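PDB 6RIW: ORF10 from Moritella marina, which probably extends acyl chains by decarboxylative condensation, as the ketosynthase-chain length factor part of a polyunsaturated fatty acid synthase subunit. Local coordinates for residues A[153-158]-A[598-603]; A[602-607]-A[942-947]; A[592-597]-A[623-628]; A[142-147]-A[920-925]; A[159-164]-A[947-952]. One frame throughout, in Å; residues are numbered along the deposited sequence.

Interaction 1: A[153-158]-A[598-603]; sequences FQLTHY and TTQIED
Q600 and T156 carry this contact, with L155 beside them. Q600 sits on helix 597-608. The other two belong to the loop that follows helix 129-148. Q600 leaves its helix with CG beside the backbone N (chi1 -73°) and an extended chain, which lays its amide along the loop backbone. There Q600 NE2 donates to T156 O at 2.8 Å. The bond is nearly straight, 172° at the hydrogen, and T156 O lies in the plane of the amide. The same amide group also rests against Y158, with Q600 CD 3.4 Å from Y158 CA. T156 turns its hydroxyl back toward the helix. T156 OG1 comes 3.1 Å from Q600 O, and a water lies 2.9 Å from T156 OG1. The same water donates to D603 OD2. T156 CG2 packs over D603 CB at 4.0 Å. L155 adds the apolar part: L155 CD1 reaches I601 CD1 at 3.6 Å and also lies against Q600 CB. A second water links Y158 O to T599 OG1, which also bonds Y48. The loop comes from the N-terminal ketosynthase-family half of the chain and the helix from the second half. Most of the touching residues are buried. The loop carbonyl of T156 is thus met by a side-chain donor from the helix, so one buried amide and two waters link loop and helix.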
# COMPACT_ATOMS: atom_id res chain seq x y z
N PHE A 153 -8.32 -26.93 -28.95
CA PHE A 153 -7.43 -25.82 -28.64
C PHE A 153 -7.10 -25.81 -27.15
O PHE A 153 -7.96 -26.07 -26.31
CB PHE A 153 -8.05 -24.48 -29.04
CG PHE A 153 -7.19 -23.32 -28.67
CD1 PHE A 153 -6.21 -22.86 -29.53
CD2 PHE A 153 -7.31 -22.70 -27.43
CE1 PHE A 153 -5.39 -21.81 -29.19
CE2 PHE A 153 -6.48 -21.64 -27.08
CZ PHE A 153 -5.52 -21.20 -27.96
N GLN A 154 -5.84 -25.51 -26.82
CA GLN A 154 -5.40 -25.40 -25.44
C GLN A 154 -4.53 -24.17 -25.28
O GLN A 154 -3.54 -24.01 -25.99
CB GLN A 154 -4.59 -26.62 -24.99
CG GLN A 154 -5.34 -27.90 -24.80
CD GLN A 154 -4.38 -28.98 -24.38
OE1 GLN A 154 -3.44 -29.29 -25.11
NE2 GLN A 154 -4.57 -29.51 -23.20
N LEU A 155 -4.90 -23.30 -24.35
CA LEU A 155 -4.04 -22.18 -24.00
C LEU A 155 -2.93 -22.65 -23.06
O LEU A 155 -3.14 -23.51 -22.20
CB LEU A 155 -4.86 -21.08 -23.33
CG LEU A 155 -4.16 -19.76 -23.03
CD1 LEU A 155 -3.76 -19.06 -24.30
CD2 LEU A 155 -5.16 -18.90 -22.23
N THR A 156 -1.74 -22.07 -23.22
CA THR A 156 -0.65 -22.39 -22.31
C THR A 156 -0.72 -21.51 -21.06
O THR A 156 -1.24 -20.39 -21.09
CB THR A 156 0.71 -22.23 -22.99
OG1 THR A 156 0.90 -20.87 -23.39
CG2 THR A 156 0.81 -23.14 -24.23
N HIS A 157 -0.22 -22.04 -19.94
CA HIS A 157 -0.13 -21.25 -18.71
C HIS A 157 0.80 -20.05 -18.90
O HIS A 157 1.77 -20.08 -19.66
CB HIS A 157 0.33 -22.15 -17.55
CG HIS A 157 -0.10 -21.68 -16.20
ND1 HIS A 157 -1.37 -21.90 -15.70
CD2 HIS A 157 0.57 -21.02 -15.23
CE1 HIS A 157 -1.46 -21.39 -14.49
NE2 HIS A 157 -0.30 -20.85 -14.18
N TYR A 158 0.52 -18.95 -18.17
CA TYR A 158 1.23 -17.70 -18.42
C TYR A 158 2.72 -17.78 -18.08
O TYR A 158 3.53 -17.10 -18.71
CB TYR A 158 0.55 -16.55 -17.66
CG TYR A 158 0.92 -16.48 -16.19
CD1 TYR A 158 0.39 -17.38 -15.28
CD2 TYR A 158 1.81 -15.51 -15.73
CE1 TYR A 158 0.74 -17.31 -13.91
CE2 TYR A 158 2.17 -15.43 -14.37
CZ TYR A 158 1.64 -16.33 -13.48
OH TYR A 158 2.02 -16.25 -12.15
N THR A 598 0.31 -12.44 -25.18
CA THR A 598 1.33 -12.36 -26.24
C THR A 598 2.10 -13.67 -26.41
O THR A 598 2.16 -14.24 -27.51
CB THR A 598 2.31 -11.23 -25.93
OG1 THR A 598 1.65 -9.97 -26.06
CG2 THR A 598 3.51 -11.26 -26.89
N THR A 599 2.72 -14.14 -25.35
CA THR A 599 3.49 -15.37 -25.48
C THR A 599 2.65 -16.60 -25.23
O THR A 599 2.96 -17.67 -25.77
CB THR A 599 4.70 -15.36 -24.53
OG1 THR A 599 4.28 -15.01 -23.21
CG2 THR A 599 5.74 -14.36 -25.02
N GLN A 600 1.57 -16.47 -24.45
CA GLN A 600 0.70 -17.63 -24.26
C GLN A 600 0.07 -18.09 -25.57
O GLN A 600 0.03 -19.29 -25.86
CB GLN A 600 -0.40 -17.33 -23.25
CG GLN A 600 0.13 -17.26 -21.84
CD GLN A 600 -0.93 -16.77 -20.91
OE1 GLN A 600 -1.01 -15.57 -20.65
NE2 GLN A 600 -1.80 -17.69 -20.45
N ILE A 601 -0.41 -17.15 -26.39
CA ILE A 601 -1.05 -17.53 -27.65
C ILE A 601 0.01 -17.98 -28.66
O ILE A 601 -0.19 -18.97 -29.38
CB ILE A 601 -1.89 -16.38 -28.22
CG1 ILE A 601 -3.02 -15.99 -27.26
CG2 ILE A 601 -2.46 -16.76 -29.58
CD1 ILE A 601 -4.16 -16.95 -27.23
N GLU A 602 1.14 -17.29 -28.72
CA GLU A 602 2.21 -17.73 -29.62
C GLU A 602 2.62 -19.16 -29.30
O GLU A 602 2.72 -20.01 -30.20
CB GLU A 602 3.40 -16.78 -29.54
CG GLU A 602 4.54 -17.19 -30.48
CD GLU A 602 5.74 -16.25 -30.42
OE1 GLU A 602 6.16 -15.85 -29.31
OE2 GLU A 602 6.29 -15.94 -31.50
N ASP A 603 2.86 -19.45 -28.01
CA ASP A 603 3.26 -20.80 -27.61
C ASP A 603 2.20 -21.83 -27.95
O ASP A 603 2.53 -22.96 -28.36
CB ASP A 603 3.56 -20.84 -26.11
CG ASP A 603 4.86 -20.14 -25.75
OD1 ASP A 603 5.62 -19.76 -26.67
OD2 ASP A 603 5.11 -19.97 -24.53
O HOH W 1 3.47 -19.67 -22.64
O HOH W 2 3.83 -17.26 -21.55

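Interaction 2: A[602-607]-A[942-947]; sequences EDSLLQ and NKVNQP
Q607 and V944 bring the two backbones closest, their CA atoms 5.5 Å apart, where the irregular chain 942-947 passes the last turns of helix 597-608. Q607 holds this chain at two points. Its side chain runs extended beyond CG, and Q607 OE1 accepts from N945 N at 2.9 Å in a nearly straight bond (172°). The donor is tilted 25° from the carbonyl plane. A water also donates to Q607 OE1 at 2.6 Å and accepts from Q946 N, so two successive loop amides are tied to one oxygen. Beside this bond, V944 CB lies 3.5 Å from Q607 OE1. The contact joins the helix of the second ketosynthase-family half to the C-terminal tail beyond helix 929-934, and the tail has no regular secondary structure as it crosses. A leucine in place of Q607 would probably leave the N945 amide and the bridging water without their acceptor. The backbone of Q607 makes the second point: N942 ND2 donates to Q607 O at 2.9 Å, with the oxygen in the plane of the N942 amide. Deeper in, V944 CG1 packs 4.3 Å from S604 CA. S604 OG bonds Q154 O, and Q154 OE1 in turn bonds V944 N.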
# COMPACT_ATOMS: atom_id res chain seq x y z
N GLU A 602 1.14 -17.29 -28.72
CA GLU A 602 2.21 -17.73 -29.62
C GLU A 602 2.62 -19.16 -29.30
O GLU A 602 2.72 -20.01 -30.20
CB GLU A 602 3.40 -16.78 -29.54
CG GLU A 602 4.54 -17.19 -30.48
CD GLU A 602 5.74 -16.25 -30.42
OE1 GLU A 602 6.16 -15.85 -29.31
OE2 GLU A 602 6.29 -15.94 -31.50
N ASP A 603 2.86 -19.45 -28.01
CA ASP A 603 3.26 -20.80 -27.61
C ASP A 603 2.20 -21.83 -27.95
O ASP A 603 2.53 -22.96 -28.36
CB ASP A 603 3.56 -20.84 -26.11
CG ASP A 603 4.86 -20.14 -25.75
OD1 ASP A 603 5.62 -19.76 -26.67
OD2 ASP A 603 5.11 -19.97 -24.53
N SER A 604 0.93 -21.50 -27.74
CA SER A 604 -0.15 -22.43 -28.04
C SER A 604 -0.18 -22.78 -29.52
O SER A 604 -0.29 -23.95 -29.88
CB SER A 604 -1.49 -21.81 -27.61
OG SER A 604 -1.70 -21.99 -26.23
N LEU A 605 -0.16 -21.76 -30.38
CA LEU A 605 -0.19 -22.00 -31.82
C LEU A 605 0.99 -22.84 -32.28
O LEU A 605 0.84 -23.77 -33.07
CB LEU A 605 -0.19 -20.67 -32.57
CG LEU A 605 -1.45 -19.84 -32.35
CD1 LEU A 605 -1.15 -18.43 -32.85
CD2 LEU A 605 -2.64 -20.47 -33.08
N LEU A 606 2.19 -22.51 -31.78
CA LEU A 606 3.37 -23.29 -32.11
C LEU A 606 3.22 -24.73 -31.66
O LEU A 606 3.34 -25.67 -32.45
CB LEU A 606 4.60 -22.64 -31.47
CG LEU A 606 5.95 -22.98 -32.10
CD1 LEU A 606 5.97 -22.58 -33.55
CD2 LEU A 606 7.05 -22.28 -31.32
N GLN A 607 2.95 -24.93 -30.37
CA GLN A 607 2.98 -26.28 -29.84
C GLN A 607 1.88 -27.14 -30.44
O GLN A 607 2.08 -28.35 -30.62
CB GLN A 607 2.88 -26.27 -28.32
CG GLN A 607 4.19 -25.80 -27.68
CD GLN A 607 4.05 -25.49 -26.22
OE1 GLN A 607 3.26 -26.12 -25.51
NE2 GLN A 607 4.84 -24.54 -25.75
N ASN A 942 -1.71 -31.07 -31.65
CA ASN A 942 -0.92 -31.62 -30.56
C ASN A 942 -1.38 -31.02 -29.23
O ASN A 942 -1.83 -29.88 -29.16
CB ASN A 942 0.57 -31.30 -30.71
CG ASN A 942 1.08 -31.47 -32.11
OD1 ASN A 942 0.84 -32.50 -32.74
ND2 ASN A 942 1.81 -30.47 -32.59
N LYS A 943 -1.26 -31.81 -28.16
CA LYS A 943 -1.46 -31.24 -26.83
C LYS A 943 -0.31 -30.28 -26.50
O LYS A 943 0.84 -30.53 -26.87
CB LYS A 943 -1.55 -32.35 -25.79
CG LYS A 943 -2.79 -33.23 -25.94
CD LYS A 943 -3.37 -33.61 -24.59
CE LYS A 943 -3.46 -35.13 -24.44
NZ LYS A 943 -4.17 -35.73 -25.61
N VAL A 944 -0.63 -29.17 -25.81
CA VAL A 944 0.43 -28.28 -25.36
C VAL A 944 1.17 -28.91 -24.20
O VAL A 944 0.67 -29.79 -23.48
CB VAL A 944 -0.10 -26.89 -24.95
CG1 VAL A 944 -0.73 -26.21 -26.14
CG2 VAL A 944 -1.11 -27.04 -23.81
N ASN A 945 2.38 -28.42 -23.99
CA ASN A 945 3.21 -28.95 -22.92
C ASN A 945 2.71 -28.51 -21.54
O ASN A 945 2.72 -29.30 -20.59
CB ASN A 945 4.65 -28.49 -23.13
CG ASN A 945 5.60 -29.19 -22.21
OD1 ASN A 945 5.63 -30.43 -22.14
ND2 ASN A 945 6.39 -28.41 -21.46
N GLN A 946 2.27 -27.26 -21.42
CA GLN A 946 1.83 -26.72 -20.13
C GLN A 946 0.51 -26.00 -20.30
O GLN A 946 0.48 -24.79 -20.58
CB GLN A 946 2.88 -25.78 -19.53
CG GLN A 946 2.54 -25.33 -18.11
CD GLN A 946 2.16 -26.48 -17.21
OE1 GLN A 946 0.98 -26.79 -17.02
NE2 GLN A 946 3.17 -27.13 -16.65
N PRO A 947 -0.61 -26.70 -20.16
CA PRO A 947 -1.92 -26.05 -20.26
C PRO A 947 -2.19 -25.22 -19.01
O PRO A 947 -1.47 -25.31 -18.01
CB PRO A 947 -2.89 -27.22 -20.38
CG PRO A 947 -2.19 -28.35 -19.67
CD PRO A 947 -0.71 -28.13 -19.82
O HOH W 3 2.93 -25.15 -23.12

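Interaction 3: A[592-597]-A[623-628]; sequences RGRVNL and IAKDGV
A helix-helix contact within the second ketosynthase-family half joins helix 589-595 and the turn after it to the C-terminal end of helix 614-628. R594 and K625 are nearest, with CA atoms 4.8 Å apart. The R594 chain, extended from CG to NE, crosses K625 at about a right angle. K625 CB lies over one face of the guanidinium, 3.7 Å above its plane. At the edge, R594 NH1 forms a salt bridge to D626 OD1 at 2.9 Å. The guanidinium and carboxylate planes are 28° apart. A water bridges R594 NH2 and D626 OD1. Both helices lie against helix 129-148 of the first half, so the pair forms part of the surface where the two halves meet. D56 of the first half bonds both R594 and K625, and its carboxylate probably eases the closeness of the two positive charges. A methionine in place of R594 would probably leave D626 and D56 each without one cationic partner. On the apolar side, L597 CD1 reaches A624 CB and V628 CG2, each at 4.0 Å. V628 CG1 packs 3.7 Å from G593 C. K625 CG lies 3.4 Å from R594 O, and its extended chain carries NZ on to T598 OG1.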
# COMPACT_ATOMS: atom_id res chain seq x y z
N ARG A 592 -1.83 -7.86 -16.37
CA ARG A 592 -0.93 -8.89 -16.91
C ARG A 592 -1.73 -10.05 -17.50
O ARG A 592 -1.27 -10.70 -18.46
CB ARG A 592 0.03 -9.40 -15.83
CG ARG A 592 1.03 -10.42 -16.40
CD ARG A 592 2.16 -10.79 -15.45
NE ARG A 592 2.98 -11.82 -16.09
CZ ARG A 592 4.25 -12.07 -15.79
NH1 ARG A 592 4.86 -11.38 -14.84
NH2 ARG A 592 4.92 -13.03 -16.44
N GLY A 593 -2.91 -10.33 -16.95
CA GLY A 593 -3.80 -11.30 -17.57
C GLY A 593 -4.02 -11.03 -19.05
O GLY A 593 -4.14 -11.96 -19.85
N ARG A 594 -4.06 -9.75 -19.44
CA ARG A 594 -4.12 -9.39 -20.86
C ARG A 594 -2.74 -9.47 -21.52
O ARG A 594 -2.55 -10.13 -22.55
CB ARG A 594 -4.70 -7.98 -20.99
CG ARG A 594 -4.52 -7.34 -22.37
CD ARG A 594 -4.50 -5.80 -22.36
NE ARG A 594 -3.95 -5.36 -23.65
CZ ARG A 594 -4.67 -5.16 -24.75
NH1 ARG A 594 -5.98 -5.30 -24.71
NH2 ARG A 594 -4.07 -4.81 -25.88
N VAL A 595 -1.76 -8.81 -20.93
CA VAL A 595 -0.47 -8.60 -21.60
C VAL A 595 0.21 -9.93 -21.90
O VAL A 595 0.79 -10.13 -22.99
CB VAL A 595 0.41 -7.69 -20.74
CG1 VAL A 595 1.85 -7.77 -21.18
CG2 VAL A 595 -0.12 -6.24 -20.78
N ASN A 596 0.11 -10.88 -20.98
CA ASN A 596 0.86 -12.13 -21.10
C ASN A 596 0.33 -13.02 -22.21
O ASN A 596 1.04 -13.95 -22.65
CB ASN A 596 0.83 -12.86 -19.76
CG ASN A 596 2.11 -13.61 -19.46
OD1 ASN A 596 2.67 -13.48 -18.37
ND2 ASN A 596 2.55 -14.46 -20.41
N LEU A 597 -0.87 -12.76 -22.71
CA LEU A 597 -1.39 -13.58 -23.80
C LEU A 597 -0.53 -13.48 -25.06
O LEU A 597 -0.63 -14.35 -25.92
CB LEU A 597 -2.85 -13.20 -24.11
CG LEU A 597 -3.83 -13.59 -23.00
CD1 LEU A 597 -5.22 -12.99 -23.28
CD2 LEU A 597 -3.92 -15.08 -22.89
N ILE A 623 -7.66 -10.13 -30.23
CA ILE A 623 -9.04 -10.45 -29.87
C ILE A 623 -9.11 -10.99 -28.45
O ILE A 623 -9.97 -10.59 -27.65
CB ILE A 623 -9.65 -11.44 -30.87
CG1 ILE A 623 -9.77 -10.82 -32.27
CG2 ILE A 623 -11.03 -11.93 -30.39
CD1 ILE A 623 -10.04 -11.90 -33.32
N ALA A 624 -8.23 -11.94 -28.13
CA ALA A 624 -8.18 -12.51 -26.78
C ALA A 624 -7.82 -11.45 -25.75
O ALA A 624 -8.44 -11.38 -24.68
CB ALA A 624 -7.18 -13.67 -26.73
N LYS A 625 -6.81 -10.62 -26.04
CA LYS A 625 -6.39 -9.57 -25.11
C LYS A 625 -7.53 -8.62 -24.78
O LYS A 625 -7.76 -8.27 -23.61
CB LYS A 625 -5.22 -8.79 -25.71
CG LYS A 625 -3.86 -9.50 -25.65
CD LYS A 625 -2.82 -8.58 -26.26
CE LYS A 625 -1.40 -9.07 -25.97
NZ LYS A 625 -0.42 -8.31 -26.81
N ASP A 626 -8.25 -8.16 -25.82
CA ASP A 626 -9.32 -7.20 -25.60
C ASP A 626 -10.46 -7.80 -24.78
O ASP A 626 -11.19 -7.05 -24.11
CB ASP A 626 -9.84 -6.69 -26.93
CG ASP A 626 -8.87 -5.73 -27.61
OD1 ASP A 626 -7.86 -5.34 -26.96
OD2 ASP A 626 -9.10 -5.39 -28.79
N GLY A 627 -10.60 -9.12 -24.79
CA GLY A 627 -11.57 -9.76 -23.92
C GLY A 627 -11.23 -9.62 -22.45
O GLY A 627 -12.12 -9.51 -21.61
N VAL A 628 -9.94 -9.61 -22.12
CA VAL A 628 -9.51 -9.64 -20.72
C VAL A 628 -9.46 -8.24 -20.11
O VAL A 628 -9.92 -8.03 -18.98
CB VAL A 628 -8.14 -10.34 -20.61
CG1 VAL A 628 -7.64 -10.23 -19.16
CG2 VAL A 628 -8.27 -11.79 -21.03
O HOH W 4 -5.54 -4.92 -28.48

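Interaction 4: A[142-147]-A[920-925]; sequences DNALKA and AIVNSA
I921 and V922 set their methyls against A144 through their first torsions. In I921, CG1 sits beside the backbone N (chi1 -63°), and this leaves CG2 anti to that nitrogen and facing helix 129-148. In V922 the same setting (chi1 -61°) points CG1 at the same alanine. I921 CG2 meets A144 CB at 3.7 Å, the closest approach in the contact. It also touches L145 CD2 at 4.0 Å, where the two side chains cross at about a right angle. V922 CG1 lies 3.9 Å from A144 CB and 3.8 Å from A144 O. It reaches on to A147 CB at 4.1 Å, one helical turn further along. The small A144 lets the backbones approach, with A144 and V922 CA atoms 5.8 Å apart. The side chains that meet here are all apolar. Polar side chains of helix 129-148 are engaged elsewhere: K146 NZ bridges D142 OD1 at 2.8 Å and also bonds F153 O, while D142 OD2 accepts from L155 N. Helix 917-922 ends here, and N923 is the first residue to leave helical geometry. The arrangement is that of a short helix end packed by branched side chains onto an alanine-bearing face of a long helix, here joining the C-terminal region to the first ketosynthase-family half.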
# COMPACT_ATOMS: atom_id res chain seq x y z
N ASP A 142 -9.20 -19.59 -22.61
CA ASP A 142 -9.04 -20.92 -23.21
C ASP A 142 -10.36 -21.46 -23.74
O ASP A 142 -10.44 -21.93 -24.88
CB ASP A 142 -8.45 -21.90 -22.18
CG ASP A 142 -8.46 -23.34 -22.68
OD1 ASP A 142 -9.52 -24.02 -22.58
OD2 ASP A 142 -7.40 -23.82 -23.16
N ASN A 143 -11.40 -21.45 -22.90
CA ASN A 143 -12.66 -22.05 -23.30
C ASN A 143 -13.33 -21.28 -24.44
O ASN A 143 -13.97 -21.89 -25.30
CB ASN A 143 -13.61 -22.16 -22.13
CG ASN A 143 -13.09 -23.05 -21.01
OD1 ASN A 143 -13.73 -23.16 -19.96
ND2 ASN A 143 -11.92 -23.67 -21.22
N ALA A 144 -13.20 -19.95 -24.45
CA ALA A 144 -13.73 -19.17 -25.56
C ALA A 144 -13.03 -19.53 -26.87
O ALA A 144 -13.68 -19.66 -27.91
CB ALA A 144 -13.57 -17.67 -25.28
N LEU A 145 -11.71 -19.68 -26.83
CA LEU A 145 -10.97 -20.03 -28.04
C LEU A 145 -11.27 -21.46 -28.51
O LEU A 145 -11.25 -21.72 -29.72
CB LEU A 145 -9.46 -19.83 -27.81
CG LEU A 145 -9.04 -18.35 -27.76
CD1 LEU A 145 -7.57 -18.15 -27.36
CD2 LEU A 145 -9.36 -17.61 -29.05
N LYS A 146 -11.53 -22.39 -27.59
CA LYS A 146 -12.06 -23.70 -28.00
C LYS A 146 -13.35 -23.54 -28.80
O LYS A 146 -13.54 -24.20 -29.83
CB LYS A 146 -12.31 -24.58 -26.78
CG LYS A 146 -11.07 -25.13 -26.07
CD LYS A 146 -11.53 -26.04 -24.94
CE LYS A 146 -10.46 -27.06 -24.54
NZ LYS A 146 -9.24 -26.40 -23.95
N ALA A 147 -14.25 -22.67 -28.33
CA ALA A 147 -15.53 -22.49 -29.02
C ALA A 147 -15.35 -21.85 -30.39
O ALA A 147 -16.11 -22.13 -31.32
CB ALA A 147 -16.49 -21.65 -28.16
N ALA A 920 -16.83 -11.31 -25.64
CA ALA A 920 -15.96 -10.48 -26.46
C ALA A 920 -15.12 -11.30 -27.42
O ALA A 920 -14.78 -10.83 -28.50
CB ALA A 920 -15.04 -9.63 -25.57
N ILE A 921 -14.78 -12.52 -27.05
CA ILE A 921 -14.02 -13.40 -27.93
C ILE A 921 -14.93 -14.19 -28.86
O ILE A 921 -14.77 -14.15 -30.09
CB ILE A 921 -13.12 -14.32 -27.07
CG1 ILE A 921 -12.10 -13.46 -26.30
CG2 ILE A 921 -12.42 -15.38 -27.91
CD1 ILE A 921 -11.42 -14.19 -25.12
N VAL A 922 -15.94 -14.88 -28.31
CA VAL A 922 -16.76 -15.79 -29.12
C VAL A 922 -17.61 -15.02 -30.13
O VAL A 922 -17.91 -15.54 -31.20
CB VAL A 922 -17.66 -16.70 -28.25
CG1 VAL A 922 -16.84 -17.61 -27.33
CG2 VAL A 922 -18.68 -15.90 -27.49
N ASN A 923 -18.00 -13.78 -29.83
CA ASN A 923 -18.80 -13.02 -30.77
C ASN A 923 -17.98 -11.96 -31.49
O ASN A 923 -18.55 -11.00 -32.01
CB ASN A 923 -19.99 -12.35 -30.08
CG ASN A 923 -20.93 -13.36 -29.45
OD1 ASN A 923 -21.09 -14.48 -29.94
ND2 ASN A 923 -21.56 -12.97 -28.35
N SER A 924 -16.66 -12.13 -31.55
CA SER A 924 -15.82 -11.13 -32.18
C SER A 924 -16.26 -10.91 -33.62
O SER A 924 -16.60 -11.86 -34.33
CB SER A 924 -14.35 -11.56 -32.16
OG SER A 924 -13.61 -10.80 -33.09
N ALA A 925 -16.25 -9.65 -34.04
CA ALA A 925 -16.62 -9.25 -35.39
C ALA A 925 -15.40 -9.15 -36.32
O ALA A 925 -15.52 -8.58 -37.41
CB ALA A 925 -17.37 -7.92 -35.36

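Interaction 5: A[159-164]-A[947-952]; sequences TAPKKT and PVMMDN
N952 turns its amide to the backbone of K162 to T164. The two ends of the amide are used differently. N952 ND2 donates to K162 O at 2.9 Å, almost straight at 176°, with the oxygen in the plane of the amide. N952 OD1 accepts from T164 N at 3.0 Å in a more bent bond, 151°, and this donor comes in tilted from the plane. One flat group therefore binds a carbonyl and an NH two residues apart. N952 CG stands beside its backbone N (chi1 -82°), and chi2 then turns the amide so that both ends face the same strip of chain. K162 O takes a second donor from its own segment, T164 OG1, at 2.8 Å. This hydroxyl lies above the carbonyl plane, and N952 ND2 comes from the opposite face. The carbonyl is thus gripped by two donors, one from each face of its plane. N952 and T164 side chains cross obliquely, with ND2 and OG1 3.9 Å apart. Further back, the ring of P161 and the bent chain of M949 meet, P161 CG touching M949 CG at 3.7 Å. This is a surface contact between two loops. One follows helix 129-148 and the other follows helix 929-934 in the C-terminal tail. Q131 of helix 129-148 bonds A160 O and K162 N. The M950 side chain touches both helix 129-148, at P135 and Q139, and helix 513-519.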
# COMPACT_ATOMS: atom_id res chain seq x y z
N THR A 159 3.10 -18.59 -17.09
CA THR A 159 4.50 -18.84 -16.74
C THR A 159 4.55 -20.25 -16.17
O THR A 159 3.53 -20.94 -16.11
CB THR A 159 5.03 -17.78 -15.76
OG1 THR A 159 6.47 -17.82 -15.71
CG2 THR A 159 4.49 -18.00 -14.34
N ALA A 160 5.73 -20.69 -15.73
CA ALA A 160 5.77 -22.01 -15.10
C ALA A 160 4.85 -22.00 -13.88
O ALA A 160 5.00 -21.13 -13.01
CB ALA A 160 7.18 -22.39 -14.68
N PRO A 161 3.88 -22.90 -13.80
CA PRO A 161 2.96 -22.90 -12.65
C PRO A 161 3.67 -23.31 -11.37
O PRO A 161 4.53 -24.20 -11.38
CB PRO A 161 1.89 -23.94 -13.03
CG PRO A 161 2.23 -24.41 -14.40
CD PRO A 161 3.60 -23.97 -14.77
N LYS A 162 3.31 -22.66 -10.27
CA LYS A 162 3.84 -23.02 -8.95
C LYS A 162 2.71 -23.05 -7.95
O LYS A 162 1.85 -22.16 -7.93
CB LYS A 162 4.93 -22.03 -8.46
CG LYS A 162 6.03 -21.73 -9.45
CD LYS A 162 7.01 -22.90 -9.60
CE LYS A 162 8.09 -22.63 -10.68
NZ LYS A 162 8.94 -21.42 -10.40
N LYS A 163 2.69 -24.09 -7.11
CA LYS A 163 1.78 -24.10 -5.98
C LYS A 163 2.08 -22.91 -5.09
O LYS A 163 3.23 -22.68 -4.71
CB LYS A 163 1.90 -25.41 -5.20
CG LYS A 163 1.31 -26.60 -5.94
CD LYS A 163 1.71 -27.93 -5.32
CE LYS A 163 0.61 -28.97 -5.52
NZ LYS A 163 1.05 -30.32 -5.07
N THR A 164 1.05 -22.13 -4.78
CA THR A 164 1.25 -20.83 -4.15
C THR A 164 0.29 -20.67 -2.98
O THR A 164 -0.93 -20.83 -3.14
CB THR A 164 1.06 -19.71 -5.18
OG1 THR A 164 2.00 -19.91 -6.24
CG2 THR A 164 1.29 -18.35 -4.55
N PRO A 947 -0.61 -26.70 -20.16
CA PRO A 947 -1.92 -26.05 -20.26
C PRO A 947 -2.19 -25.22 -19.01
O PRO A 947 -1.47 -25.31 -18.01
CB PRO A 947 -2.89 -27.22 -20.38
CG PRO A 947 -2.19 -28.35 -19.67
CD PRO A 947 -0.71 -28.13 -19.82
N VAL A 948 -3.24 -24.39 -19.08
CA VAL A 948 -3.61 -23.56 -17.92
C VAL A 948 -3.94 -24.46 -16.73
O VAL A 948 -4.75 -25.39 -16.85
CB VAL A 948 -4.79 -22.65 -18.25
CG1 VAL A 948 -5.23 -21.85 -16.98
CG2 VAL A 948 -4.42 -21.66 -19.36
N MET A 949 -3.31 -24.19 -15.59
CA MET A 949 -3.50 -25.02 -14.40
C MET A 949 -4.41 -24.31 -13.40
O MET A 949 -4.19 -23.14 -13.09
CB MET A 949 -2.16 -25.35 -13.73
CG MET A 949 -1.15 -26.00 -14.67
SD MET A 949 -1.73 -27.62 -15.24
CE MET A 949 -1.65 -28.51 -13.68
N MET A 950 -5.38 -25.04 -12.86
CA MET A 950 -6.38 -24.46 -11.97
C MET A 950 -6.15 -24.78 -10.50
O MET A 950 -6.95 -24.33 -9.67
CB MET A 950 -7.77 -24.96 -12.38
CG MET A 950 -8.09 -24.74 -13.84
SD MET A 950 -8.27 -22.99 -14.17
CE MET A 950 -9.99 -22.83 -13.69
N ASP A 951 -5.08 -25.52 -10.17
CA ASP A 951 -4.89 -26.04 -8.81
C ASP A 951 -4.91 -24.94 -7.75
O ASP A 951 -5.40 -25.17 -6.64
CB ASP A 951 -3.54 -26.78 -8.70
CG ASP A 951 -3.32 -27.78 -9.82
OD1 ASP A 951 -3.03 -27.34 -10.96
OD2 ASP A 951 -3.41 -29.00 -9.55
N ASN A 952 -4.33 -23.77 -8.05
CA ASN A 952 -4.23 -22.73 -7.04
C ASN A 952 -5.58 -22.10 -6.69
O ASN A 952 -5.67 -21.40 -5.67
CB ASN A 952 -3.27 -21.63 -7.52
CG ASN A 952 -1.83 -21.99 -7.28
OD1 ASN A 952 -1.50 -22.67 -6.32
ND2 ASN A 952 -0.95 -21.52 -8.15

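The five contacts cluster on one side of the chain, their centres about 6 to 22 Å apart. Along the chain come first 142-147, 153-158 and 159-164, then 592-597, 598-603, 602-607 and 623-628, and last 920-925, 942-947 and 947-952. Interactions 1 and 2 share helix 597-608 and are the nearest pair. Interaction 3 joins the helices just before and after it. Interactions 2 and 5 share P947 and hold successive parts of the tail. The loop after helix 129-148 serves interactions 1 and 5, and that helix itself serves interaction 4. Together they knit both ketosynthase-family halves and the C-terminal region into one unit, away from the magnesium site.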